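Long-range contacts in phosphatidylserine synthase (PDB 3HSI), which is a member of the phospholipase D superfamily, built of mixed beta sheets covered by helices: residues C[20-25]-C[178-183]; C[40-45]-C[151-156]; C[52-57]-C[82-87]; C[145-150]-C[182-187]. All blocks are in the same frame, centred on the assembly; numbering follows the deposited sequence.

Contact 1: residues C[20-25]-C[178-183]; sequences PFLALQ and ITHAEL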
loop_
_atom_site.group_PDB
_atom_site.type_symbol
_atom_site.label_atom_id
_atom_site.label_comp_id
_atom_site.label_asym_id
_atom_site.label_seq_id
_atom_site.Cartn_x
_atom_site.Cartn_y
_atom_site.Cartn_z
ATOM N N PRO C 20 0.336 18.662 24.653
ATOM C CA PRO C 20 1.000 18.736 25.951
ATOM C C PRO C 20 2.508 18.896 25.758
ATOM O O PRO C 20 3.071 18.349 24.809
ATOM C CB PRO C 20 0.683 17.368 26.583
ATOM C CG PRO C 20 0.625 16.409 25.417
ATOM C CD PRO C 20 0.040 17.254 24.253
ATOM N N PHE C 21 3.146 19.651 26.636
ATOM C CA PHE C 21 4.526 20.026 26.435
ATOM C C PHE C 21 5.235 19.933 27.752
ATOM O O PHE C 21 4.678 20.283 28.770
ATOM C CB PHE C 21 4.638 21.473 25.961
ATOM C CG PHE C 21 4.537 21.626 24.485
ATOM C CD1 PHE C 21 5.649 21.369 23.671
ATOM C CD2 PHE C 21 3.330 22.045 23.901
ATOM C CE1 PHE C 21 5.551 21.481 22.268
ATOM C CE2 PHE C 21 3.220 22.191 22.504
ATOM C CZ PHE C 21 4.337 21.903 21.681
ATOM N N LEU C 22 6.472 19.470 27.702
ATOM C CA LEU C 22 7.308 19.334 28.873
ATOM C C LEU C 22 8.411 20.395 28.816
ATOM O O LEU C 22 9.093 20.563 27.791
ATOM C CB LEU C 22 7.884 17.918 28.857
ATOM C CG LEU C 22 9.117 17.526 29.659
ATOM C CD1 LEU C 22 8.897 17.618 31.178
ATOM C CD2 LEU C 22 9.494 16.085 29.245
ATOM N N ALA C 23 8.583 21.101 29.921
ATOM C CA ALA C 23 9.526 22.214 30.016
ATOM C C ALA C 23 10.965 21.763 29.844
ATOM O O ALA C 23 11.370 20.725 30.357
ATOM C CB ALA C 23 9.336 22.962 31.333
ATOM N N LEU C 24 11.740 22.537 29.107
ATOM C CA LEU C 24 13.083 22.132 28.726
ATOM C C LEU C 24 14.028 23.315 28.877
ATOM O O LEU C 24 13.813 24.335 28.235
ATOM C CB LEU C 24 13.021 21.762 27.253
ATOM C CG LEU C 24 13.600 20.528 26.604
ATOM C CD1 LEU C 24 13.335 20.724 25.128
ATOM C CD2 LEU C 24 15.074 20.442 26.845
ATOM N N GLN C 25 15.067 23.230 29.703
ATOM C CA GLN C 25 16.025 24.341 29.727
ATOM C C GLN C 25 16.876 24.359 28.467
ATOM O O GLN C 25 17.114 23.308 27.853
ATOM C CB GLN C 25 16.837 24.343 31.009
ATOM C CG GLN C 25 15.924 24.185 32.202
ATOM C CD GLN C 25 16.342 25.029 33.337
ATOM O OE1 GLN C 25 17.492 24.950 33.782
ATOM N NE2 GLN C 25 15.425 25.868 33.836
ATOM N N ILE C 178 19.617 15.810 24.101
ATOM C CA ILE C 178 18.772 16.369 25.142
ATOM C C ILE C 178 18.911 15.583 26.438
ATOM O O ILE C 178 18.558 14.401 26.527
ATOM C CB ILE C 178 17.272 16.439 24.733
ATOM C CG1 ILE C 178 17.095 17.245 23.458
ATOM C CG2 ILE C 178 16.451 17.091 25.836
ATOM C CD1 ILE C 178 15.961 16.716 22.565
ATOM N N THR C 179 19.454 16.265 27.425
ATOM C CA THR C 179 19.601 15.751 28.765
ATOM C C THR C 179 18.343 16.099 29.580
ATOM O O THR C 179 18.192 17.218 30.058
ATOM C CB THR C 179 20.838 16.363 29.417
ATOM O OG1 THR C 179 22.001 16.013 28.632
ATOM C CG2 THR C 179 21.009 15.808 30.809
ATOM N N HIS C 180 17.428 15.140 29.705
ATOM C CA HIS C 180 16.138 15.381 30.343
ATOM C C HIS C 180 15.527 14.054 30.789
ATOM O O HIS C 180 14.990 13.278 29.969
ATOM C CB HIS C 180 15.184 16.088 29.370
ATOM C CG HIS C 180 14.010 16.728 30.035
ATOM N ND1 HIS C 180 13.278 16.100 31.020
ATOM C CD2 HIS C 180 13.452 17.952 29.872
ATOM C CE1 HIS C 180 12.316 16.908 31.435
ATOM N NE2 HIS C 180 12.399 18.038 30.752
ATOM N N ALA C 181 15.585 13.806 32.091
ATOM C CA ALA C 181 15.143 12.517 32.655
ATOM C C ALA C 181 13.712 12.122 32.265
ATOM O O ALA C 181 13.435 10.954 31.967
ATOM C CB ALA C 181 15.298 12.535 34.173
ATOM N N GLU C 182 12.808 13.090 32.273
ATOM C CA GLU C 182 11.399 12.805 32.041
ATOM C C GLU C 182 11.165 12.504 30.545
ATOM O O GLU C 182 10.371 11.615 30.200
ATOM C CB GLU C 182 10.536 13.990 32.511
ATOM C CG GLU C 182 9.425 13.641 33.490
ATOM C CD GLU C 182 8.085 14.425 33.238
ATOM O OE1 GLU C 182 7.864 15.432 33.952
ATOM O OE2 GLU C 182 7.261 14.031 32.344
ATOM N N LEU C 183 11.870 13.214 29.658
ATOM C CA LEU C 183 11.824 12.860 28.236
ATOM C C LEU C 183 12.426 11.456 28.021
ATOM O O LEU C 183 11.849 10.618 27.308
ATOM C CB LEU C 183 12.557 13.895 27.335
ATOM C CG LEU C 183 12.463 13.546 25.817
ATOM C CD1 LEU C 183 11.027 13.495 25.366
ATOM C CD2 LEU C 183 13.208 14.490 24.880
#

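Contact 2: residues C[40-45]-C[151-156]; sequences TQIIEL and TVLYSG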
loop_
_atom_site.group_PDB
_atom_site.type_symbol
_atom_site.label_atom_id
_atom_site.label_comp_id
_atom_site.label_asym_id
_atom_site.label_seq_id
_atom_site.Cartn_x
_atom_site.Cartn_y
_atom_site.Cartn_z
ATOM N N THR C 40 31.307 10.684 17.963
ATOM C CA THR C 40 31.970 10.920 19.242
ATOM C C THR C 40 30.988 10.906 20.424
ATOM O O THR C 40 31.269 10.299 21.452
ATOM C CB THR C 40 32.721 12.223 19.161
ATOM O OG1 THR C 40 33.510 12.175 17.964
ATOM C CG2 THR C 40 33.650 12.404 20.386
ATOM N N GLN C 41 29.841 11.567 20.260
ATOM C CA GLN C 41 28.803 11.567 21.286
ATOM C C GLN C 41 28.259 10.171 21.613
ATOM O O GLN C 41 28.209 9.801 22.777
ATOM C CB GLN C 41 27.655 12.545 20.957
ATOM C CG GLN C 41 27.936 13.985 21.359
ATOM C CD GLN C 41 28.584 14.119 22.729
ATOM O OE1 GLN C 41 28.067 13.635 23.725
ATOM N NE2 GLN C 41 29.737 14.757 22.772
ATOM N N ILE C 42 27.905 9.392 20.598
ATOM C CA ILE C 42 27.492 7.992 20.804
ATOM C C ILE C 42 28.501 7.275 21.710
ATOM O O ILE C 42 28.138 6.761 22.748
ATOM C CB ILE C 42 27.322 7.209 19.479
ATOM C CG1 ILE C 42 26.162 7.774 18.672
ATOM C CG2 ILE C 42 27.075 5.701 19.748
ATOM C CD1 ILE C 42 26.241 7.365 17.219
ATOM N N ILE C 43 29.764 7.283 21.323
ATOM C CA ILE C 43 30.801 6.628 22.096
ATOM C C ILE C 43 30.898 7.102 23.560
ATOM O O ILE C 43 30.911 6.286 24.479
ATOM C CB ILE C 43 32.156 6.727 21.400
ATOM C CG1 ILE C 43 32.084 5.962 20.072
ATOM C CG2 ILE C 43 33.272 6.172 22.323
ATOM C CD1 ILE C 43 33.366 6.036 19.218
ATOM N N GLU C 44 30.906 8.413 23.761
ATOM C CA GLU C 44 31.009 9.008 25.092
ATOM C C GLU C 44 29.793 8.648 25.982
ATOM O O GLU C 44 29.917 8.375 27.211
ATOM C CB GLU C 44 31.079 10.521 24.909
ATOM C CG GLU C 44 31.569 11.266 26.096
ATOM C CD GLU C 44 31.809 12.742 25.799
ATOM O OE1 GLU C 44 31.743 13.144 24.615
ATOM O OE2 GLU C 44 32.072 13.502 26.760
ATOM N N LEU C 45 28.626 8.649 25.356
ATOM C CA LEU C 45 27.386 8.325 26.046
ATOM C C LEU C 45 27.311 6.838 26.436
ATOM O O LEU C 45 26.846 6.509 27.552
ATOM C CB LEU C 45 26.162 8.736 25.202
ATOM C CG LEU C 45 25.928 10.252 25.217
ATOM C CD1 LEU C 45 24.757 10.584 24.316
ATOM C CD2 LEU C 45 25.743 10.804 26.668
ATOM N N THR C 151 19.720 10.669 29.069
ATOM C CA THR C 151 20.062 11.501 27.916
ATOM C C THR C 151 19.469 10.960 26.598
ATOM O O THR C 151 19.642 9.775 26.269
ATOM C CB THR C 151 21.604 11.695 27.841
ATOM O OG1 THR C 151 22.030 12.247 29.089
ATOM C CG2 THR C 151 22.021 12.658 26.753
ATOM N N VAL C 152 18.749 11.817 25.865
ATOM C CA VAL C 152 18.275 11.468 24.537
ATOM C C VAL C 152 19.226 11.998 23.450
ATOM O O VAL C 152 19.549 13.186 23.422
ATOM C CB VAL C 152 16.847 11.948 24.279
ATOM C CG1 VAL C 152 16.434 11.638 22.854
ATOM C CG2 VAL C 152 15.868 11.264 25.231
ATOM N N LEU C 153 19.673 11.103 22.563
ATOM C CA LEU C 153 20.378 11.518 21.354
ATOM C C LEU C 153 19.450 11.210 20.184
ATOM O O LEU C 153 19.185 10.054 19.888
ATOM C CB LEU C 153 21.722 10.794 21.233
ATOM C CG LEU C 153 22.708 11.254 20.150
ATOM C CD1 LEU C 153 23.065 12.751 20.281
ATOM C CD2 LEU C 153 24.012 10.419 20.169
ATOM N N TYR C 154 18.930 12.252 19.554
ATOM C CA TYR C 154 17.926 12.080 18.515
ATOM C C TYR C 154 18.520 12.410 17.149
ATOM O O TYR C 154 19.153 13.456 16.981
ATOM C CB TYR C 154 16.696 12.946 18.801
ATOM C CG TYR C 154 15.491 12.587 17.945
ATOM C CD1 TYR C 154 14.515 11.699 18.411
ATOM C CD2 TYR C 154 15.337 13.126 16.646
ATOM C CE1 TYR C 154 13.418 11.356 17.609
ATOM C CE2 TYR C 154 14.266 12.790 15.854
ATOM C CZ TYR C 154 13.302 11.904 16.338
ATOM O OH TYR C 154 12.238 11.567 15.531
ATOM N N SER C 155 18.290 11.532 16.175
ATOM C CA SER C 155 18.812 11.729 14.834
ATOM C C SER C 155 18.147 10.800 13.832
ATOM O O SER C 155 17.722 9.687 14.180
ATOM C CB SER C 155 20.312 11.436 14.787
ATOM O OG SER C 155 20.786 11.675 13.482
ATOM N N GLY C 156 18.105 11.236 12.581
ATOM C CA GLY C 156 17.581 10.370 11.507
ATOM C C GLY C 156 18.580 9.277 11.105
ATOM O O GLY C 156 18.245 8.394 10.322
#

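Contact 3: residues C[52-57]-C[82-87]; sequences RIYVTA and HLDVKV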
loop_
_atom_site.group_PDB
_atom_site.type_symbol
_atom_site.label_atom_id
_atom_site.label_comp_id
_atom_site.label_asym_id
_atom_site.label_seq_id
_atom_site.Cartn_x
_atom_site.Cartn_y
_atom_site.Cartn_z
ATOM N N ARG C 52 20.867 2.177 31.595
ATOM C CA ARG C 52 20.202 1.671 30.385
ATOM C C ARG C 52 20.725 2.302 29.106
ATOM O O ARG C 52 21.254 3.438 29.127
ATOM C CB ARG C 52 18.696 1.925 30.462
ATOM C CG ARG C 52 18.344 3.430 30.362
ATOM C CD ARG C 52 16.950 3.708 30.868
ATOM N NE ARG C 52 16.748 5.148 30.949
ATOM C CZ ARG C 52 15.631 5.743 31.358
ATOM N NH1 ARG C 52 14.569 5.027 31.737
ATOM N NH2 ARG C 52 15.586 7.063 31.381
ATOM N N ILE C 53 20.544 1.553 28.013
ATOM C CA ILE C 53 20.838 1.995 26.673
ATOM C C ILE C 53 19.767 1.431 25.758
ATOM O O ILE C 53 19.708 0.212 25.543
ATOM C CB ILE C 53 22.239 1.538 26.184
ATOM C CG1 ILE C 53 23.360 2.215 27.011
ATOM C CG2 ILE C 53 22.404 1.839 24.677
ATOM C CD1 ILE C 53 24.766 1.618 26.812
ATOM N N TYR C 54 18.912 2.320 25.270
ATOM C CA TYR C 54 17.889 2.004 24.278
ATOM C C TYR C 54 18.208 2.723 22.981
ATOM O O TYR C 54 18.575 3.915 22.988
ATOM C CB TYR C 54 16.483 2.419 24.762
ATOM C CG TYR C 54 15.876 1.499 25.837
ATOM C CD1 TYR C 54 14.714 0.743 25.568
ATOM C CD2 TYR C 54 16.469 1.372 27.092
ATOM C CE1 TYR C 54 14.155 -0.100 26.534
ATOM C CE2 TYR C 54 15.923 0.527 28.071
ATOM C CZ TYR C 54 14.765 -0.203 27.784
ATOM O OH TYR C 54 14.223 -1.018 28.747
ATOM N N VAL C 55 18.050 1.998 21.889
ATOM C CA VAL C 55 18.313 2.466 20.545
ATOM C C VAL C 55 17.185 1.921 19.669
ATOM O O VAL C 55 16.880 0.727 19.756
ATOM C CB VAL C 55 19.657 1.903 20.034
ATOM C CG1 VAL C 55 19.805 2.102 18.535
ATOM C CG2 VAL C 55 20.842 2.548 20.764
ATOM N N THR C 56 16.525 2.804 18.914
ATOM C CA THR C 56 15.643 2.425 17.804
ATOM C C THR C 56 16.307 3.071 16.600
ATOM O O THR C 56 16.587 4.248 16.631
ATOM C CB THR C 56 14.158 2.988 17.894
ATOM O OG1 THR C 56 14.197 4.423 18.073
ATOM C CG2 THR C 56 13.385 2.380 19.015
ATOM N N ALA C 57 16.616 2.287 15.576
ATOM C CA ALA C 57 17.203 2.804 14.349
ATOM C C ALA C 57 16.641 1.962 13.212
ATOM O O ALA C 57 16.058 0.898 13.462
ATOM C CB ALA C 57 18.731 2.736 14.406
ATOM N N HIS C 82 24.145 -5.639 34.985
ATOM C CA HIS C 82 22.715 -5.284 35.056
ATOM C C HIS C 82 22.285 -4.144 34.128
ATOM O O HIS C 82 21.129 -3.709 34.173
ATOM C CB HIS C 82 22.288 -4.966 36.497
ATOM C CG HIS C 82 22.745 -5.980 37.495
ATOM N ND1 HIS C 82 22.580 -7.338 37.305
ATOM C CD2 HIS C 82 23.355 -5.836 38.693
ATOM C CE1 HIS C 82 23.094 -7.984 38.333
ATOM N NE2 HIS C 82 23.574 -7.096 39.186
ATOM N N LEU C 83 23.196 -3.654 33.289
ATOM C CA LEU C 83 22.836 -2.642 32.321
ATOM C C LEU C 83 21.689 -3.157 31.438
ATOM O O LEU C 83 21.768 -4.219 30.831
ATOM C CB LEU C 83 24.049 -2.256 31.478
ATOM C CG LEU C 83 23.968 -0.983 30.608
ATOM C CD1 LEU C 83 24.029 0.303 31.428
ATOM C CD2 LEU C 83 25.129 -1.019 29.637
ATOM N N ASP C 84 20.610 -2.402 31.391
ATOM C CA ASP C 84 19.469 -2.755 30.557
ATOM C C ASP C 84 19.754 -2.227 29.140
ATOM O O ASP C 84 19.625 -1.035 28.910
ATOM C CB ASP C 84 18.210 -2.123 31.174
ATOM C CG ASP C 84 16.942 -2.392 30.374
ATOM O OD1 ASP C 84 16.924 -3.319 29.518
ATOM O OD2 ASP C 84 15.961 -1.651 30.612
ATOM N N VAL C 85 20.200 -3.094 28.221
ATOM C CA VAL C 85 20.490 -2.692 26.818
ATOM C C VAL C 85 19.464 -3.296 25.851
ATOM O O VAL C 85 19.325 -4.515 25.793
ATOM C CB VAL C 85 21.923 -3.105 26.328
ATOM C CG1 VAL C 85 22.203 -2.542 24.917
ATOM C CG2 VAL C 85 22.973 -2.633 27.252
ATOM N N LYS C 86 18.780 -2.450 25.075
ATOM C CA LYS C 86 17.821 -2.924 24.065
ATOM C C LYS C 86 18.045 -2.152 22.796
ATOM O O LYS C 86 18.088 -0.930 22.828
ATOM C CB LYS C 86 16.362 -2.770 24.534
ATOM C CG LYS C 86 16.107 -3.489 25.860
ATOM C CD LYS C 86 14.893 -4.388 25.839
ATOM C CE LYS C 86 14.825 -5.238 27.102
ATOM N NZ LYS C 86 14.593 -4.384 28.311
ATOM N N VAL C 87 18.266 -2.867 21.702
ATOM C CA VAL C 87 18.468 -2.234 20.395
ATOM C C VAL C 87 17.363 -2.750 19.490
ATOM O O VAL C 87 17.272 -3.966 19.222
ATOM C CB VAL C 87 19.898 -2.533 19.799
ATOM C CG1 VAL C 87 20.080 -1.893 18.432
ATOM C CG2 VAL C 87 21.014 -2.041 20.794
#

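Contact 4: residues C[145-150]-C[182-187]; sequences GFVFDD and ELADSM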
loop_
_atom_site.group_PDB
_atom_site.type_symbol
_atom_site.label_atom_id
_atom_site.label_comp_id
_atom_site.label_asym_id
_atom_site.label_seq_id
_atom_site.Cartn_x
_atom_site.Cartn_y
_atom_site.Cartn_z
ATOM N N GLY C 145 15.792 7.673 18.004
ATOM C CA GLY C 145 16.056 8.004 19.395
ATOM C C GLY C 145 16.991 6.983 19.992
ATOM O O GLY C 145 16.826 5.786 19.768
ATOM N N PHE C 146 17.992 7.477 20.721
ATOM C CA PHE C 146 18.866 6.684 21.536
ATOM C C PHE C 146 18.723 7.256 22.936
ATOM O O PHE C 146 18.782 8.460 23.132
ATOM C CB PHE C 146 20.336 6.868 21.137
ATOM C CG PHE C 146 20.646 6.574 19.704
ATOM C CD1 PHE C 146 19.767 5.867 18.893
ATOM C CD2 PHE C 146 21.857 6.985 19.172
ATOM C CE1 PHE C 146 20.075 5.590 17.563
ATOM C CE2 PHE C 146 22.190 6.703 17.853
ATOM C CZ PHE C 146 21.287 5.990 17.040
ATOM N N VAL C 147 18.541 6.394 23.924
ATOM C CA VAL C 147 18.460 6.854 25.278
ATOM C C VAL C 147 19.587 6.200 26.038
ATOM O O VAL C 147 19.708 4.981 26.031
ATOM C CB VAL C 147 17.096 6.508 25.912
ATOM C CG1 VAL C 147 17.060 6.895 27.421
ATOM C CG2 VAL C 147 15.939 7.149 25.112
ATOM N N PHE C 148 20.415 7.027 26.675
ATOM C CA PHE C 148 21.487 6.546 27.546
ATOM C C PHE C 148 21.175 7.120 28.890
ATOM O O PHE C 148 21.284 8.333 29.089
ATOM C CB PHE C 148 22.861 7.045 27.075
ATOM C CG PHE C 148 23.141 6.765 25.617
ATOM C CD1 PHE C 148 22.773 7.677 24.638
ATOM C CD2 PHE C 148 23.782 5.595 25.225
ATOM C CE1 PHE C 148 23.034 7.427 23.313
ATOM C CE2 PHE C 148 24.054 5.339 23.890
ATOM C CZ PHE C 148 23.674 6.237 22.931
ATOM N N ASP C 149 20.791 6.256 29.820
ATOM C CA ASP C 149 20.347 6.701 31.122
ATOM C C ASP C 149 19.272 7.757 30.941
ATOM O O ASP C 149 18.200 7.406 30.429
ATOM C CB ASP C 149 21.535 7.127 32.002
ATOM C CG ASP C 149 22.417 5.946 32.367
ATOM O OD1 ASP C 149 22.091 4.815 31.943
ATOM O OD2 ASP C 149 23.436 6.138 33.068
ATOM N N ASP C 150 19.561 9.011 31.315
ATOM C CA ASP C 150 18.625 10.138 31.225
ATOM C C ASP C 150 18.930 11.113 30.053
ATOM O O ASP C 150 18.426 12.252 30.035
ATOM C CB ASP C 150 18.616 10.928 32.538
ATOM C CG ASP C 150 17.942 10.186 33.692
ATOM O OD1 ASP C 150 17.076 9.301 33.459
ATOM O OD2 ASP C 150 18.275 10.514 34.862
ATOM N N GLU C 182 12.808 13.090 32.273
ATOM C CA GLU C 182 11.399 12.805 32.041
ATOM C C GLU C 182 11.165 12.504 30.545
ATOM O O GLU C 182 10.371 11.615 30.200
ATOM C CB GLU C 182 10.536 13.990 32.511
ATOM C CG GLU C 182 9.425 13.641 33.490
ATOM C CD GLU C 182 8.085 14.425 33.238
ATOM O OE1 GLU C 182 7.864 15.432 33.952
ATOM O OE2 GLU C 182 7.261 14.031 32.344
ATOM N N LEU C 183 11.870 13.214 29.658
ATOM C CA LEU C 183 11.824 12.860 28.236
ATOM C C LEU C 183 12.426 11.456 28.021
ATOM O O LEU C 183 11.849 10.618 27.308
ATOM C CB LEU C 183 12.557 13.895 27.335
ATOM C CG LEU C 183 12.463 13.546 25.817
ATOM C CD1 LEU C 183 11.027 13.495 25.366
ATOM C CD2 LEU C 183 13.208 14.490 24.880
ATOM N N ALA C 184 13.564 11.191 28.657
ATOM C CA ALA C 184 14.188 9.887 28.518
ATOM C C ALA C 184 13.227 8.797 28.996
ATOM O O ALA C 184 12.984 7.831 28.282
ATOM C CB ALA C 184 15.544 9.814 29.256
ATOM N N ASP C 185 12.666 8.969 30.190
ATOM C CA ASP C 185 11.716 7.973 30.731
ATOM C C ASP C 185 10.529 7.781 29.773
ATOM O O ASP C 185 10.082 6.687 29.564
ATOM C CB ASP C 185 11.213 8.393 32.091
ATOM C CG ASP C 185 12.273 8.261 33.178
ATOM O OD1 ASP C 185 13.356 7.643 32.943
ATOM O OD2 ASP C 185 12.024 8.792 34.278
ATOM N N SER C 186 10.062 8.849 29.149
ATOM C CA SER C 186 8.901 8.752 28.255
ATOM C C SER C 186 9.214 7.926 27.018
ATOM O O SER C 186 8.370 7.171 26.538
ATOM C CB SER C 186 8.460 10.150 27.819
ATOM O OG SER C 186 7.407 10.059 26.880
HETATM N N MSE C 187 10.431 8.084 26.501
HETATM C CA MSE C 187 10.831 7.382 25.301
HETATM C C MSE C 187 11.046 5.856 25.529
HETATM O O MSE C 187 10.537 5.001 24.767
HETATM C CB MSE C 187 12.024 8.105 24.675
HETATM C CG MSE C 187 11.584 9.491 24.183
HETATM SE SE MSE C 187 12.900 10.334 23.053
HETATM C CE MSE C 187 12.202 9.654 21.341
HETATM O O HOH W 1 14.992 8.549 34.722
#

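Contact 1: residues C[20-25]-C[178-183]
H180 reaches across to L22 and A23 with an imidazole that is engaged at its edge and on one face. From CB the side chain runs anti to the backbone N (chi1 -163°), which carries the ring toward 20-25. CD2, the first carbon on one flank, has L24 CG at 4.2 Å beside it. On the other flank ND1 accepts a weak bond from E182 N, 3.3 Å away, within the ring plane, so H180 serves as N-cap of the helix that starts at A181. CE1 faces the methyl L22 CD1 at 3.5 Å. At the tip NE2 donates to A23 O over 2.9 Å, in the ring plane and with an N-H...O angle of 148°. L22 lays CD2 over the face in a CH-pi contact, 4.0 Å from the ring centroid, and extends the same methyl to L183 CB. Histidine suits this place because one ring offers an acceptor, a donor and a flat pi face on which a methyl can rest. L24 CD2 rests on I178 CG2 at 3.8 Å. The E182 carboxylate bonds to S236 OG and to the backbone N of K235. Strand 22-23 pairs with strand 245-252, whereas strand 171-179 belongs to another sheet, so the contact ties one sheet to the start of helix 181-195.

Contact 2: residues C[40-45]-C[151-156]
Q41 meets L153 with its aliphatic base alone, CB lying 4.3 Å from L153 CD2, while its flat amide is taken up by polar partners. OE1 accepts from K177 NZ on strand 171-179, and NE2 gives a weak bond to the carboxylate of E44, one helical turn on, with OE1 of that residue 3.2 Å away. Glutamine suits this border: its methylenes cover a leucine and its amide faces the charged groups. The apolar centre is L153, which leaves the strand on the helix side; CG anti to the backbone N (chi1 -171°) extends its methyls toward I42. Its methyl CD2 touches I42 CG1 at 3.7 Å, the two side chains meeting at about a right angle. Helix 35-48 thus packs against one face of the mixed sheet in an alpha/beta layer, nearly antiparallel to strand 151-155, with the local axes 155° apart and 10.5 Å between them at closest approach. L45 reaches the same L153 CD2 with CD1 at 4.2 Å. Its other methyl, CD2, comes within 4.2 Å of T151 CG2, the apolar branch of a partly exposed threonine. V152 points to the far side of the sheet, and I42 continues the apolar layer onto I69 of helix 64-79.

Contact 3: residues C[52-57]-C[82-87]
Y54, D84 and K86 interlock on one face of two neighbouring parallel strands. The phenol Y54 OH donates to D84 OD2 over a short 2.6 Å, approaching on the syn side but 26° out of the carboxylate plane. Ring and carboxylate stand almost perpendicular, 86° apart. The second oxygen, D84 OD1, turns its syn lone pair to K86 NZ in a salt bridge of 2.8 Å, so the acid is gripped at both oxygens. The same ammonium also lies 3.4 Å from Y54 OH, a weak bond. K86 runs alongside the tyrosine, pointing the same way, and its CB sits over the ring face at 4.2 Å from the centroid in a CH-pi contact. Each residue type fits: lysine covers the ring with methylenes and still delivers a charge, and the hydroxyl gains a further partner in N192 of helix 181-195.

The backbone sets this spacing. I53 N donates to D84 O and K86 N to I53 O, while V55 N reaches K86 O at 3.1 Å, a parallel ladder that puts Y54 level with K86. On the other face branched apolar side chains form a continuous layer, V55 CG1 touching V87 CG1 at 4.0 Å and I53 CD1 meeting L83 CD2 at 3.9 Å. Beyond it F146 and F148 of the next strand continue this layer.

The strands run only 6° from parallel and are joined through helix 64-79: the arrangement is a beta-alpha-beta crossover, the recurring unit of alpha/beta folds, here within the sheet of a phospholipase D-type protein.

Contact 4: residues C[145-150]-C[182-187]
V147 on strand 146-148 packs against A184 and M187 of helix 181-195, at the middle of a segment that begins with G145. That glycine has a phi of 131°, which only glycine adopts comfortably, since a beta carbon would collide with the carbonyl O before it. F146 and F148 turn their rings to the opposite side of the strand, against helix 35-48. Between them V147 faces helix 181-195: CG1, anti to the backbone N, meets A184 CB at 3.8 Å, and CG2 lies 4.1 Å from CB of M187, a selenomethionine in the model. The small alanine lets the helix come close to the strand. D149 follows at a positive phi of 52°, and with D150 it forms the type II' turn of a beta hairpin. Its carboxylate accepts from the backbone N atoms of K50 and K51, and its carbonyl from R52 NE, which anchors the turn. At D150 the backbone itself touches the helix, with CA 3.7 Å from A184 CB. The carboxylate then approaches that of D185, their planes 74° apart and the two OD1 atoms separated by 4.1 Å. Water 1 bridges them, donating to D150 OD1 at 2.6 Å and to D185 OD1 at the same distance. R52 makes a salt bridge to D185 and only a long, weak ion pair with D150. Two neighbouring acids would tend to raise each other's pKa, but the arginine and a water that gives both its protons probably offset much of that cost.

Overall arrangement
From the N terminus, residues 20-25 open the longest loop, which contact 1 closes at 178-183. Within it helix 35-48 opens contact 2, closed at 151-156. Contact 3 lies inside both loops and is completed first, by strands 52-56 and 84-90. Contact 4 opens after that at 145-150, before contact 2 has closed, and ends at 182-187, so these two cross. It finishes on the same helix as contact 1, sharing E182 and L183. All four reach one mixed sheet, in which strands 84-90, 52-56, 146-148, 151-155 and 171-179 lie side by side. Contact 2 adds helix 35-48 to one face and contact 4 helix 181-195 to the other, while contact 1 links to the second sheet.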